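Side-chain contacts in elastinolytic metalloprotease (Pseudoalteromonas sp. CF6-2, PDB 6IK4), which forms the M23 peptidase part of a longer precursor and probably cleaves peptide bonds, in elastin and in bacterial peptidoglycan, using one bound zinc ion: residues A[1-6]-A[71-76]; A[64-69]-A[122-127]; A[130-135]-A[140-145]; A[144-149]-A[153-158]. All coordinates share one frame; numbering follows the deposited sequence.

Contact 1. Residues A[1-6]-A[71-76]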
loop_
_atom_site.group_PDB
_atom_site.type_symbol
_atom_site.label_atom_id
_atom_site.label_comp_id
_atom_site.label_asym_id
_atom_site.label_seq_id
_atom_site.Cartn_x
_atom_site.Cartn_y
_atom_site.Cartn_z
ATOM N N ALA A 1 -20.097 6.132 -3.535
ATOM C CA ALA A 1 -20.318 5.954 -2.102
ATOM C C ALA A 1 -19.204 6.612 -1.289
ATOM O O ALA A 1 -18.294 7.229 -1.844
ATOM C CB ALA A 1 -20.427 4.477 -1.756
ATOM N N THR A 2 -19.299 6.489 0.033
ATOM C CA THR A 2 -18.266 7.013 0.911
ATOM C C THR A 2 -16.971 6.248 0.681
ATOM O O THR A 2 -16.974 5.025 0.525
ATOM C CB THR A 2 -18.710 6.898 2.374
ATOM O OG1 THR A 2 -19.870 7.719 2.579
ATOM C CG2 THR A 2 -17.623 7.376 3.313
ATOM N N PHE A 3 -15.864 6.978 0.631
ATOM C CA PHE A 3 -14.565 6.343 0.443
ATOM C C PHE A 3 -14.292 5.321 1.538
ATOM O O PHE A 3 -14.332 5.643 2.728
ATOM C CB PHE A 3 -13.473 7.402 0.445
ATOM C CG PHE A 3 -12.102 6.844 0.221
ATOM C CD1 PHE A 3 -11.776 6.253 -0.987
ATOM C CD2 PHE A 3 -11.138 6.928 1.209
ATOM C CE1 PHE A 3 -10.508 5.741 -1.208
ATOM C CE2 PHE A 3 -9.863 6.416 0.994
ATOM C CZ PHE A 3 -9.554 5.825 -0.212
ATOM N N THR A 4 -13.994 4.095 1.131
ATOM C CA THR A 4 -13.621 3.015 2.031
ATOM C C THR A 4 -12.510 2.228 1.357
ATOM O O THR A 4 -12.587 1.977 0.154
ATOM C CB THR A 4 -14.824 2.103 2.311
ATOM O OG1 THR A 4 -15.911 2.898 2.809
ATOM C CG2 THR A 4 -14.470 1.056 3.340
ATOM N N MET A 5 -11.487 1.848 2.119
ATOM C CA MET A 5 -10.343 1.101 1.607
ATOM C C MET A 5 -10.340 -0.304 2.180
ATOM O O MET A 5 -10.684 -0.501 3.345
ATOM C CB MET A 5 -9.003 1.726 2.015
ATOM C CG MET A 5 -8.790 3.165 1.729
ATOM S SD MET A 5 -7.037 3.457 1.963
ATOM C CE MET A 5 -6.908 3.816 3.708
ATOM N N ASN A 6 -9.884 -1.267 1.378
ATOM C CA ASN A 6 -9.593 -2.616 1.861
ATOM C C ASN A 6 -8.108 -2.897 1.725
ATOM O O ASN A 6 -7.440 -2.335 0.854
ATOM C CB ASN A 6 -10.360 -3.689 1.085
ATOM C CG ASN A 6 -11.850 -3.398 0.993
ATOM O OD1 ASN A 6 -12.518 -3.202 2.003
ATOM N ND2 ASN A 6 -12.373 -3.368 -0.230
ATOM N N SER A 71 -14.283 10.398 -4.739
ATOM C CA SER A 71 -14.172 11.385 -3.666
ATOM C C SER A 71 -12.906 12.231 -3.746
ATOM O O SER A 71 -12.766 13.188 -2.969
ATOM C CB SER A 71 -14.180 10.676 -2.313
ATOM O OG SER A 71 -13.021 9.843 -2.254
ATOM N N GLY A 72 -11.965 11.891 -4.618
ATOM C CA GLY A 72 -10.678 12.556 -4.640
ATOM C C GLY A 72 -9.629 11.964 -3.719
ATOM O O GLY A 72 -8.472 12.403 -3.764
ATOM N N PHE A 73 -9.993 11.011 -2.867
ATOM C CA PHE A 73 -8.987 10.160 -2.246
ATOM C C PHE A 73 -8.442 9.179 -3.270
ATOM O O PHE A 73 -9.137 8.779 -4.203
ATOM C CB PHE A 73 -9.576 9.385 -1.066
ATOM C CG PHE A 73 -9.787 10.229 0.142
ATOM C CD1 PHE A 73 -8.728 10.500 1.003
ATOM C CD2 PHE A 73 -11.026 10.797 0.397
ATOM C CE1 PHE A 73 -8.909 11.309 2.122
ATOM C CE2 PHE A 73 -11.212 11.601 1.514
ATOM C CZ PHE A 73 -10.147 11.856 2.374
ATOM N N ALA A 74 -7.192 8.763 -3.069
ATOM C CA ALA A 74 -6.544 7.892 -4.026
ATOM C C ALA A 74 -5.534 7.039 -3.282
ATOM O O ALA A 74 -5.005 7.443 -2.241
ATOM C CB ALA A 74 -5.838 8.682 -5.142
ATOM N N THR A 75 -5.268 5.862 -3.821
ATOM C CA THR A 75 -4.173 5.046 -3.325
ATOM C C THR A 75 -3.149 4.879 -4.438
ATOM O O THR A 75 -3.506 4.674 -5.603
ATOM C CB THR A 75 -4.667 3.687 -2.810
ATOM O OG1 THR A 75 -5.528 3.065 -3.780
ATOM C CG2 THR A 75 -5.437 3.885 -1.501
ATOM N N ASN A 76 -1.880 4.981 -4.068
ATOM C CA ASN A 76 -0.778 4.859 -5.006
ATOM C C ASN A 76 -0.005 3.594 -4.669
ATOM O O ASN A 76 0.123 3.241 -3.495
ATOM C CB ASN A 76 0.122 6.092 -4.934
ATOM C CG ASN A 76 0.954 6.280 -6.183
ATOM O OD1 ASN A 76 0.526 6.944 -7.126
ATOM N ND2 ASN A 76 2.150 5.682 -6.203
#
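Phe-73 sets its CB squarely over the ring of Phe-3, 3.5 Å from the ring centroid and 5° off the ring normal, and this CH-pi contact is the tight heart of the interface. The two rings lie nearly parallel, with planes 12° apart, but they are slid so far that their centroids stand 5.0 Å apart and little of one ring lies over the other; Phe-73 CG is 3.7 Å from Phe-3 CD2. With CG of Phe-3 opposite its own backbone N (chi1 -178°), the ring extends from the N-terminal segment over the start of strand 73-81, where it also meets His-53 edge-to-face. Packing is sparser around this pair. On the partly exposed flank, Ser-71 OG comes 3.7 Å from Phe-3 CB, while its main polar partner is His-69 ND1. Towards the buried end, Met-5 and Thr-75 run antiparallel alongside one another and touch through Met-5 SD and Thr-75 CG2, 3.8 Å apart; Thr-75 OG1 is hydrogen-bonded to Tyr-77 OH. Since the hydroxyls of Ser-71 and Thr-75 are engaged with His-69 and Tyr-77, segment 1-6 is held to the strand here mainly by dispersion and CH-pi forces, with little directional constraint.

Contact 2. Residues A[64-69]-A[122-127]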
loop_
_atom_site.group_PDB
_atom_site.type_symbol
_atom_site.label_atom_id
_atom_site.label_comp_id
_atom_site.label_asym_id
_atom_site.label_seq_id
_atom_site.Cartn_x
_atom_site.Cartn_y
_atom_site.Cartn_z
ATOM N N ASN A 64 4.578 2.098 -11.281
ATOM C CA ASN A 64 3.950 3.127 -10.454
ATOM C C ASN A 64 2.561 3.425 -11.002
ATOM O O ASN A 64 2.423 3.965 -12.107
ATOM C CB ASN A 64 4.822 4.379 -10.427
ATOM C CG ASN A 64 4.292 5.448 -9.493
ATOM O OD1 ASN A 64 3.409 5.195 -8.673
ATOM N ND2 ASN A 64 4.859 6.645 -9.587
ATOM N N ILE A 65 1.528 3.073 -10.236
ATOM C CA ILE A 65 0.148 3.202 -10.691
ATOM C C ILE A 65 -0.704 3.716 -9.535
ATOM O O ILE A 65 -0.392 3.485 -8.363
ATOM C CB ILE A 65 -0.387 1.855 -11.231
ATOM C CG1 ILE A 65 -1.668 2.049 -12.042
ATOM C CG2 ILE A 65 -0.617 0.861 -10.086
ATOM C CD1 ILE A 65 -2.157 0.775 -12.690
ATOM N N ARG A 66 -1.793 4.414 -9.876
ATOM C CA ARG A 66 -2.658 5.044 -8.886
ATOM C C ARG A 66 -4.126 4.807 -9.236
ATOM O O ARG A 66 -4.494 4.774 -10.417
ATOM C CB ARG A 66 -2.371 6.557 -8.802
ATOM C CG ARG A 66 -3.210 7.324 -7.773
ATOM C CD ARG A 66 -2.889 8.804 -7.794
ATOM N NE ARG A 66 -1.483 9.092 -7.493
ATOM C CZ ARG A 66 -0.985 10.320 -7.382
ATOM N NH1 ARG A 66 -1.775 11.377 -7.538
ATOM N NH2 ARG A 66 0.301 10.495 -7.110
ATOM N N VAL A 67 -4.952 4.633 -8.201
ATOM C CA VAL A 67 -6.402 4.528 -8.322
ATOM C C VAL A 67 -7.006 5.735 -7.615
ATOM O O VAL A 67 -6.857 5.875 -6.397
ATOM C CB VAL A 67 -6.942 3.228 -7.701
ATOM C CG1 VAL A 67 -8.472 3.132 -7.915
ATOM C CG2 VAL A 67 -6.214 2.003 -8.267
ATOM N N THR A 68 -7.697 6.596 -8.361
ATOM C CA THR A 68 -8.336 7.779 -7.785
ATOM C C THR A 68 -9.845 7.568 -7.685
ATOM O O THR A 68 -10.529 7.374 -8.700
ATOM C CB THR A 68 -8.021 9.033 -8.600
ATOM O OG1 THR A 68 -6.599 9.220 -8.647
ATOM C CG2 THR A 68 -8.660 10.255 -7.937
ATOM N N HIS A 69 -10.352 7.611 -6.456
ATOM C CA HIS A 69 -11.754 7.425 -6.128
ATOM C C HIS A 69 -12.556 8.678 -6.490
ATOM O O HIS A 69 -12.026 9.788 -6.562
ATOM C CB HIS A 69 -11.896 7.112 -4.636
ATOM C CG HIS A 69 -13.282 6.714 -4.220
ATOM N ND1 HIS A 69 -14.113 7.551 -3.505
ATOM C CD2 HIS A 69 -13.973 5.563 -4.400
ATOM C CE1 HIS A 69 -15.257 6.933 -3.263
ATOM N NE2 HIS A 69 -15.199 5.727 -3.798
ATOM N N THR A 122 0.424 4.121 -0.734
ATOM C CA THR A 122 0.315 5.506 -0.269
ATOM C C THR A 122 -1.119 6.002 -0.397
ATOM O O THR A 122 -1.764 5.765 -1.421
ATOM C CB THR A 122 1.238 6.448 -1.078
ATOM O OG1 THR A 122 2.591 5.977 -1.022
ATOM C CG2 THR A 122 1.147 7.936 -0.582
ATOM N N LEU A 123 -1.598 6.712 0.630
ATOM C CA LEU A 123 -2.905 7.371 0.606
ATOM C C LEU A 123 -2.742 8.841 0.233
ATOM O O LEU A 123 -1.900 9.547 0.807
ATOM C CB LEU A 123 -3.602 7.266 1.966
ATOM C CG LEU A 123 -4.987 7.930 2.059
ATOM C CD1 LEU A 123 -6.006 7.200 1.167
ATOM C CD2 LEU A 123 -5.494 7.993 3.513
ATOM N N LEU A 124 -3.578 9.312 -0.693
ATOM C CA LEU A 124 -3.533 10.688 -1.139
ATOM C C LEU A 124 -4.936 11.274 -1.088
ATOM O O LEU A 124 -5.933 10.551 -1.117
ATOM C CB LEU A 124 -2.984 10.803 -2.571
ATOM C CG LEU A 124 -1.592 10.234 -2.837
ATOM C CD1 LEU A 124 -1.707 8.846 -3.398
ATOM C CD2 LEU A 124 -0.832 11.137 -3.796
ATOM N N GLN A 125 -4.994 12.599 -1.002
ATOM C CA GLN A 125 -6.236 13.324 -1.237
ATOM C C GLN A 125 -5.907 14.525 -2.110
ATOM O O GLN A 125 -4.896 15.193 -1.885
ATOM C CB GLN A 125 -6.910 13.790 0.070
ATOM C CG GLN A 125 -8.369 14.280 -0.208
ATOM C CD GLN A 125 -9.007 15.040 0.936
ATOM O OE1 GLN A 125 -8.473 15.092 2.040
ATOM N NE2 GLN A 125 -10.163 15.644 0.669
ATOM N N ASN A 126 -6.748 14.800 -3.104
ATOM C CA ASN A 126 -6.463 15.895 -4.040
ATOM C C ASN A 126 -5.066 15.757 -4.643
ATOM O O ASN A 126 -4.383 16.756 -4.875
ATOM C CB ASN A 126 -6.572 17.268 -3.367
ATOM C CG ASN A 126 -7.849 17.454 -2.579
ATOM O OD1 ASN A 126 -7.822 17.858 -1.411
ATOM N ND2 ASN A 126 -8.967 17.208 -3.217
ATOM N N GLY A 127 -4.601 14.522 -4.842
ATOM C CA GLY A 127 -3.292 14.290 -5.426
ATOM C C GLY A 127 -2.117 14.549 -4.509
ATOM O O GLY A 127 -0.967 14.488 -4.969
#
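Arg-66 and Leu-124 meet at about a right angle, with a methyl of the leucine laid against the flat of the guanidinium. This van der Waals contact rests on Leu-124 CD2, which sits 3.5 Å above the guanidinium plane, displaced towards its rim, and comes nearest to Arg-66 NH2 at 3.6 Å. The other methyl, Leu-124 CD1, lies further back along the arginine, 4.1 Å from NE. Arg-66 runs extended from the backbone until a bend at chi3 (-60°) turns the head group over the leucine. The CA atoms of Arg-66 and Leu-124 are 9.6 Å apart, because strand 73-81 runs between strands 64-68 and 119-125, antiparallel to both, in the large sheet of the M23 domain; the side chains meet across this middle strand. Polar restraint comes from that strand too: Arg-66 NE donates to Asn-76 OD1, which helps fix the plane of the guanidinium. With an alanine here, Asn-76 OD1 would probably lose this donor and the Leu-124 methyl its cover. A looser van der Waals contact involves the turn after strand 119-125, where Gly-127 CA lies 3.9 Å from Arg-66 NH1, at a backbone position whose positive phi (75°) favours glycine.

Contact 3. Residues A[130-135]-A[140-145]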
loop_
_atom_site.group_PDB
_atom_site.type_symbol
_atom_site.label_atom_id
_atom_site.label_comp_id
_atom_site.label_asym_id
_atom_site.label_seq_id
_atom_site.Cartn_x
_atom_site.Cartn_y
_atom_site.Cartn_z
ATOM N N VAL A 130 -1.410 12.187 2.277
ATOM C CA VAL A 130 -2.058 12.555 3.526
ATOM C C VAL A 130 -1.745 11.496 4.573
ATOM O O VAL A 130 -1.438 10.345 4.255
ATOM C CB VAL A 130 -3.585 12.725 3.369
ATOM C CG1 VAL A 130 -3.899 13.930 2.505
ATOM C CG2 VAL A 130 -4.186 11.474 2.758
ATOM N N SER A 131 -1.840 11.893 5.838
ATOM C CA SER A 131 -1.468 10.994 6.923
ATOM C C SER A 131 -2.423 9.812 6.984
ATOM O O SER A 131 -3.626 9.954 6.741
ATOM C CB SER A 131 -1.474 11.736 8.257
ATOM O OG SER A 131 -1.297 10.832 9.337
ATOM N N LEU A 132 -1.878 8.635 7.301
ATOM C CA LEU A 132 -2.695 7.453 7.542
ATOM C C LEU A 132 -3.286 7.423 8.940
ATOM O O LEU A 132 -4.106 6.541 9.228
ATOM C CB LEU A 132 -1.876 6.174 7.324
ATOM C CG LEU A 132 -1.471 5.841 5.884
ATOM C CD1 LEU A 132 -0.497 4.656 5.900
ATOM C CD2 LEU A 132 -2.689 5.528 5.036
ATOM N N HIS A 133 -2.904 8.352 9.811
ATOM C CA HIS A 133 -3.312 8.259 11.202
ATOM C C HIS A 133 -4.822 8.397 11.338
ATOM O O HIS A 133 -5.429 9.316 10.780
ATOM C CB HIS A 133 -2.621 9.325 12.044
ATOM C CG HIS A 133 -2.811 9.121 13.511
ATOM N ND1 HIS A 133 -2.319 8.016 14.168
ATOM C CD2 HIS A 133 -3.450 9.864 14.444
ATOM C CE1 HIS A 133 -2.644 8.086 15.446
ATOM N NE2 HIS A 133 -3.330 9.198 15.639
ATOM N N ASN A 134 -5.422 7.475 12.083
ATOM C CA ASN A 134 -6.865 7.414 12.297
ATOM C C ASN A 134 -7.651 7.168 11.018
ATOM O O ASN A 134 -8.876 7.326 11.010
ATOM C CB ASN A 134 -7.373 8.677 13.005
ATOM C CG ASN A 134 -6.948 8.727 14.466
ATOM O OD1 ASN A 134 -6.697 7.693 15.076
ATOM N ND2 ASN A 134 -6.882 9.928 15.034
ATOM N N ARG A 135 -6.991 6.781 9.933
ATOM C CA ARG A 135 -7.714 6.308 8.762
ATOM C C ARG A 135 -7.987 4.811 8.935
ATOM O O ARG A 135 -7.420 4.158 9.811
ATOM C CB ARG A 135 -6.917 6.574 7.482
ATOM C CG ARG A 135 -6.579 8.039 7.225
ATOM C CD ARG A 135 -7.767 8.778 6.691
ATOM N NE ARG A 135 -7.478 10.191 6.488
ATOM C CZ ARG A 135 -8.380 11.076 6.079
ATOM N NH1 ARG A 135 -9.627 10.683 5.828
ATOM N NH2 ARG A 135 -8.038 12.350 5.922
ATOM N N TYR A 140 -9.733 -1.936 10.050
ATOM C CA TYR A 140 -8.666 -1.606 10.995
ATOM C C TYR A 140 -8.490 -0.098 11.083
ATOM O O TYR A 140 -8.394 0.574 10.056
ATOM C CB TYR A 140 -7.327 -2.175 10.548
ATOM C CG TYR A 140 -7.175 -3.668 10.617
ATOM C CD1 TYR A 140 -6.718 -4.281 11.778
ATOM C CD2 TYR A 140 -7.420 -4.454 9.503
ATOM C CE1 TYR A 140 -6.541 -5.651 11.838
ATOM C CE2 TYR A 140 -7.251 -5.832 9.552
ATOM C CZ TYR A 140 -6.813 -6.420 10.720
ATOM O OH TYR A 140 -6.651 -7.779 10.770
ATOM N N ARG A 141 -8.353 0.430 12.296
ATOM C CA ARG A 141 -7.854 1.792 12.440
ATOM C C ARG A 141 -6.336 1.751 12.384
ATOM O O ARG A 141 -5.716 0.914 13.044
ATOM C CB ARG A 141 -8.304 2.414 13.762
ATOM C CG ARG A 141 -7.852 3.875 13.936
ATOM C CD ARG A 141 -8.289 4.447 15.279
ATOM N NE ARG A 141 -7.549 3.825 16.368
ATOM C CZ ARG A 141 -6.342 4.212 16.777
ATOM N NH1 ARG A 141 -5.717 5.241 16.200
ATOM N NH2 ARG A 141 -5.759 3.567 17.775
ATOM N N ILE A 142 -5.736 2.637 11.591
ATOM C CA ILE A 142 -4.282 2.740 11.508
ATOM C C ILE A 142 -3.809 3.760 12.535
ATOM O O ILE A 142 -4.284 4.902 12.558
ATOM C CB ILE A 142 -3.829 3.148 10.095
ATOM C CG1 ILE A 142 -4.333 2.140 9.056
ATOM C CG2 ILE A 142 -2.291 3.293 10.046
ATOM C CD1 ILE A 142 -4.198 2.641 7.613
ATOM N N ASP A 143 -2.883 3.356 13.387
ATOM C CA ASP A 143 -2.278 4.268 14.350
ATOM C C ASP A 143 -0.818 4.433 13.957
ATOM O O ASP A 143 -0.050 3.475 14.037
ATOM C CB ASP A 143 -2.404 3.732 15.776
ATOM C CG ASP A 143 -2.095 4.791 16.810
ATOM O OD1 ASP A 143 -0.931 5.241 16.868
ATOM O OD2 ASP A 143 -3.018 5.190 17.545
ATOM N N VAL A 144 -0.424 5.636 13.546
ATOM C CA VAL A 144 0.954 5.818 13.082
ATOM C C VAL A 144 1.897 5.967 14.277
ATOM O O VAL A 144 1.497 6.311 15.392
ATOM C CB VAL A 144 1.083 7.008 12.117
ATOM C CG1 VAL A 144 0.116 6.854 10.933
ATOM C CG2 VAL A 144 0.901 8.359 12.852
ATOM N N GLY A 145 3.177 5.694 14.032
ATOM C CA GLY A 145 4.197 5.782 15.056
ATOM C C GLY A 145 4.769 7.180 15.165
ATOM O O GLY A 145 4.195 8.158 14.681
#
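His-133 meets Val-144 with its CB, CG and ND1 and Asp-143 with its CE1. Its CB packs on the valine methyl CG2 at 3.7 Å, and CG meets the same methyl. With CG turned opposite its backbone N (chi1 -170°), the ring edge reaches the end of strand 140-143: ND1 accepts the backbone N-H of Val-144 at 3.1 Å, the donor lying almost in the ring plane and the bond nearly straight (164°). An accepting ND1 is consistent with a neutral ring carrying its proton on NE2. Beyond it, CE1 stands 3.6 Å from Asp-143 OD2, ring and carboxylate planes close to perpendicular (89°). Asn-134 OD1 lies over one face of the imidazole, offset towards its rim, and accepts from Arg-141 NH1 at 2.9 Å. The same NH1, together with NH2, grips Asp-143 OD2 end-on in a salt bridge. A methionine in place of Arg-141 would probably leave the Asp-143 carboxylate without its countercharge and Asn-134 OD1 without this donor.

Backbone bonds from Asn-134 N to Ile-142 O and from Ile-142 N to Arg-135 O join the strand to the type II turn of residues 132-135, overlapped at its start by an ST turn in which Ser-131 OG accepts from His-133 N. Beneath, Leu-132 CB packs on Ile-142 CG2 at 4.0 Å. Strand 140-143 is flanked by strands 136-137 and 157-160 in the small four-stranded sheet, while Leu-132 also touches Leu-123 of strand 119-125, linking this sheet to the large one.

Contact 4. Residues A[144-149]-A[153-158]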
loop_
_atom_site.group_PDB
_atom_site.type_symbol
_atom_site.label_atom_id
_atom_site.label_comp_id
_atom_site.label_asym_id
_atom_site.label_seq_id
_atom_site.Cartn_x
_atom_site.Cartn_y
_atom_site.Cartn_z
ATOM N N VAL A 144 -0.424 5.636 13.546
ATOM C CA VAL A 144 0.954 5.818 13.082
ATOM C C VAL A 144 1.897 5.967 14.277
ATOM O O VAL A 144 1.497 6.311 15.392
ATOM C CB VAL A 144 1.083 7.008 12.117
ATOM C CG1 VAL A 144 0.116 6.854 10.933
ATOM C CG2 VAL A 144 0.901 8.359 12.852
ATOM N N GLY A 145 3.177 5.694 14.032
ATOM C CA GLY A 145 4.197 5.782 15.056
ATOM C C GLY A 145 4.769 7.180 15.165
ATOM O O GLY A 145 4.195 8.158 14.681
ATOM N N ASN A 146 5.933 7.270 15.805
ATOM C CA ASN A 146 6.524 8.563 16.138
ATOM C C ASN A 146 7.686 8.949 15.236
ATOM O O ASN A 146 8.309 9.995 15.455
ATOM C CB ASN A 146 6.966 8.565 17.604
ATOM C CG ASN A 146 5.796 8.422 18.560
ATOM O OD1 ASN A 146 4.660 8.785 18.233
ATOM N ND2 ASN A 146 6.063 7.886 19.744
ATOM N N SER A 147 7.996 8.138 14.233
ATOM C CA SER A 147 9.026 8.459 13.254
ATOM C C SER A 147 8.744 7.628 12.011
ATOM O O SER A 147 7.957 6.680 12.051
ATOM C CB SER A 147 10.428 8.170 13.795
ATOM O OG SER A 147 10.552 6.795 14.099
ATOM N N ASN A 148 9.390 7.994 10.904
ATOM C CA ASN A 148 9.266 7.191 9.692
ATOM C C ASN A 148 9.660 5.743 9.954
ATOM O O ASN A 148 10.741 5.466 10.483
ATOM C CB ASN A 148 10.122 7.769 8.579
ATOM C CG ASN A 148 9.467 8.948 7.918
ATOM O OD1 ASN A 148 8.681 8.788 6.981
ATOM N ND2 ASN A 148 9.780 10.148 8.402
ATOM N N TYR A 149 8.762 4.825 9.590
ATOM C CA TYR A 149 8.928 3.377 9.658
ATOM C C TYR A 149 8.883 2.834 11.077
ATOM O O TYR A 149 9.177 1.647 11.288
ATOM C CB TYR A 149 10.232 2.913 9.001
ATOM C CG TYR A 149 10.373 3.240 7.534
ATOM C CD1 TYR A 149 9.713 2.483 6.563
ATOM C CD2 TYR A 149 11.192 4.285 7.114
ATOM C CE1 TYR A 149 9.863 2.770 5.213
ATOM C CE2 TYR A 149 11.341 4.580 5.766
ATOM C CZ TYR A 149 10.678 3.823 4.824
ATOM O OH TYR A 149 10.834 4.130 3.489
ATOM N N CYS A 153 5.290 -1.430 18.667
ATOM C CA CYS A 153 3.858 -1.697 18.672
ATOM C C CYS A 153 3.091 -0.898 19.721
ATOM O O CYS A 153 1.859 -0.964 19.742
ATOM C CB CYS A 153 3.585 -3.184 18.868
ATOM S SG CYS A 153 1.934 -3.631 18.262
ATOM N N ASN A 154 3.770 -0.152 20.590
ATOM C CA ASN A 154 3.053 0.819 21.405
ATOM C C ASN A 154 2.750 2.097 20.642
ATOM O O ASN A 154 1.833 2.830 21.028
ATOM C CB ASN A 154 3.849 1.145 22.671
ATOM C CG ASN A 154 3.952 -0.035 23.599
ATOM O OD1 ASN A 154 5.049 -0.485 23.941
ATOM N ND2 ASN A 154 2.802 -0.563 24.004
ATOM N N ASN A 155 3.488 2.368 19.564
ATOM C CA ASN A 155 3.318 3.569 18.753
ATOM C C ASN A 155 2.595 3.307 17.438
ATOM O O ASN A 155 1.758 4.119 17.022
ATOM C CB ASN A 155 4.679 4.195 18.429
ATOM C CG ASN A 155 5.540 4.400 19.659
ATOM O OD1 ASN A 155 5.044 4.380 20.776
ATOM N ND2 ASN A 155 6.836 4.596 19.452
ATOM N N PHE A 156 2.943 2.225 16.744
ATOM C CA PHE A 156 2.366 1.915 15.442
ATOM C C PHE A 156 1.622 0.594 15.522
ATOM O O PHE A 156 2.188 -0.405 15.987
ATOM C CB PHE A 156 3.428 1.813 14.346
ATOM C CG PHE A 156 2.872 1.281 13.053
ATOM C CD1 PHE A 156 2.153 2.125 12.207
ATOM C CD2 PHE A 156 2.990 -0.065 12.722
ATOM C CE1 PHE A 156 1.597 1.635 11.028
ATOM C CE2 PHE A 156 2.436 -0.563 11.543
ATOM C CZ PHE A 156 1.735 0.291 10.702
ATOM N N TYR A 157 0.382 0.573 15.022
ATOM C CA TYR A 157 -0.366 -0.679 14.945
ATOM C C TYR A 157 -1.625 -0.485 14.107
ATOM O O TYR A 157 -2.019 0.638 13.779
ATOM C CB TYR A 157 -0.740 -1.198 16.334
ATOM C CG TYR A 157 -1.450 -0.171 17.187
ATOM C CD1 TYR A 157 -2.832 -0.040 17.150
ATOM C CD2 TYR A 157 -0.734 0.665 18.033
ATOM C CE1 TYR A 157 -3.500 0.913 17.932
ATOM C CE2 TYR A 157 -1.384 1.622 18.826
ATOM C CZ TYR A 157 -2.763 1.732 18.774
ATOM O OH TYR A 157 -3.401 2.669 19.548
ATOM N N PHE A 158 -2.229 -1.617 13.745
ATOM C CA PHE A 158 -3.570 -1.696 13.188
ATOM C C PHE A 158 -4.497 -2.227 14.275
ATOM O O PHE A 158 -4.170 -3.216 14.935
ATOM C CB PHE A 158 -3.608 -2.642 11.988
ATOM C CG PHE A 158 -2.653 -2.288 10.893
ATOM C CD1 PHE A 158 -1.326 -2.692 10.945
ATOM C CD2 PHE A 158 -3.088 -1.570 9.783
ATOM C CE1 PHE A 158 -0.444 -2.375 9.920
ATOM C CE2 PHE A 158 -2.206 -1.251 8.755
ATOM C CZ PHE A 158 -0.889 -1.666 8.818
#
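Phe-156 turns the edge of its ring to the backbone of Val-144 and Gly-145. Val-144 CA lies near the ring plane, 4.0 Å from Phe-156 CD1, and Gly-145 N is 3.9 Å from Phe-156 CB; chi1 of 171° swings the ring away from its own backbone N and along this backbone. Gly-145 lets the two segments close in: the CA atoms of Gly-145 and Phe-156 are just 4.3 Å apart, and a beta carbon on the glycine would fall 3.5 Å from that of Phe-156. Gly-145 CA also makes a CA-H...O contact of 3.5 Å with Asn-155 O.

Asn-146 and Asn-155 lie crosswise, their amide planes inclined by 32°. The nitrogens ND2 of Asn-146 and ND2 of Asn-155 come within 3.4 Å, but as two donors they do not bond to each other. Asp-150 OD2 accepts from Asn-155 ND2 and from the backbone N of Asn-146, and so ties the two segments together.

The segments form most of the connection between strands 140-143 and 157-160, antiparallel neighbours in the small sheet, and run into the second strand. Phe-156 is packed on Leu-33 of strand 32-36, Tyr-149 stacks on the zinc ligand His-21, and Cys-153 is joined by a disulfide to Cys-166 just beyond strand 163-165.

Contacts 1 and 2 involve the large sheet and interlock through strand 73-81, where Asn-76 bonds to Asn-64 and to the backbone of Thr-122; contacts 3 and 4 involve the small sheet, share Val-144 and Gly-145, and meet through strands 140-143 and 157-160. Backbone pairing of Leu-123 with Val-130 joins contact 2 to the loop of contact 3 that leads into the small sheet. All four are partly buried, with contact 4 furthest from the chain centre. Their chemistry differs: aromatic and methyl packing in contact 1, a methyl over a guanidinium in contact 2, a network of hydrogen bonds and a salt bridge in contact 3, and close backbone packing around a glycine in contact 4.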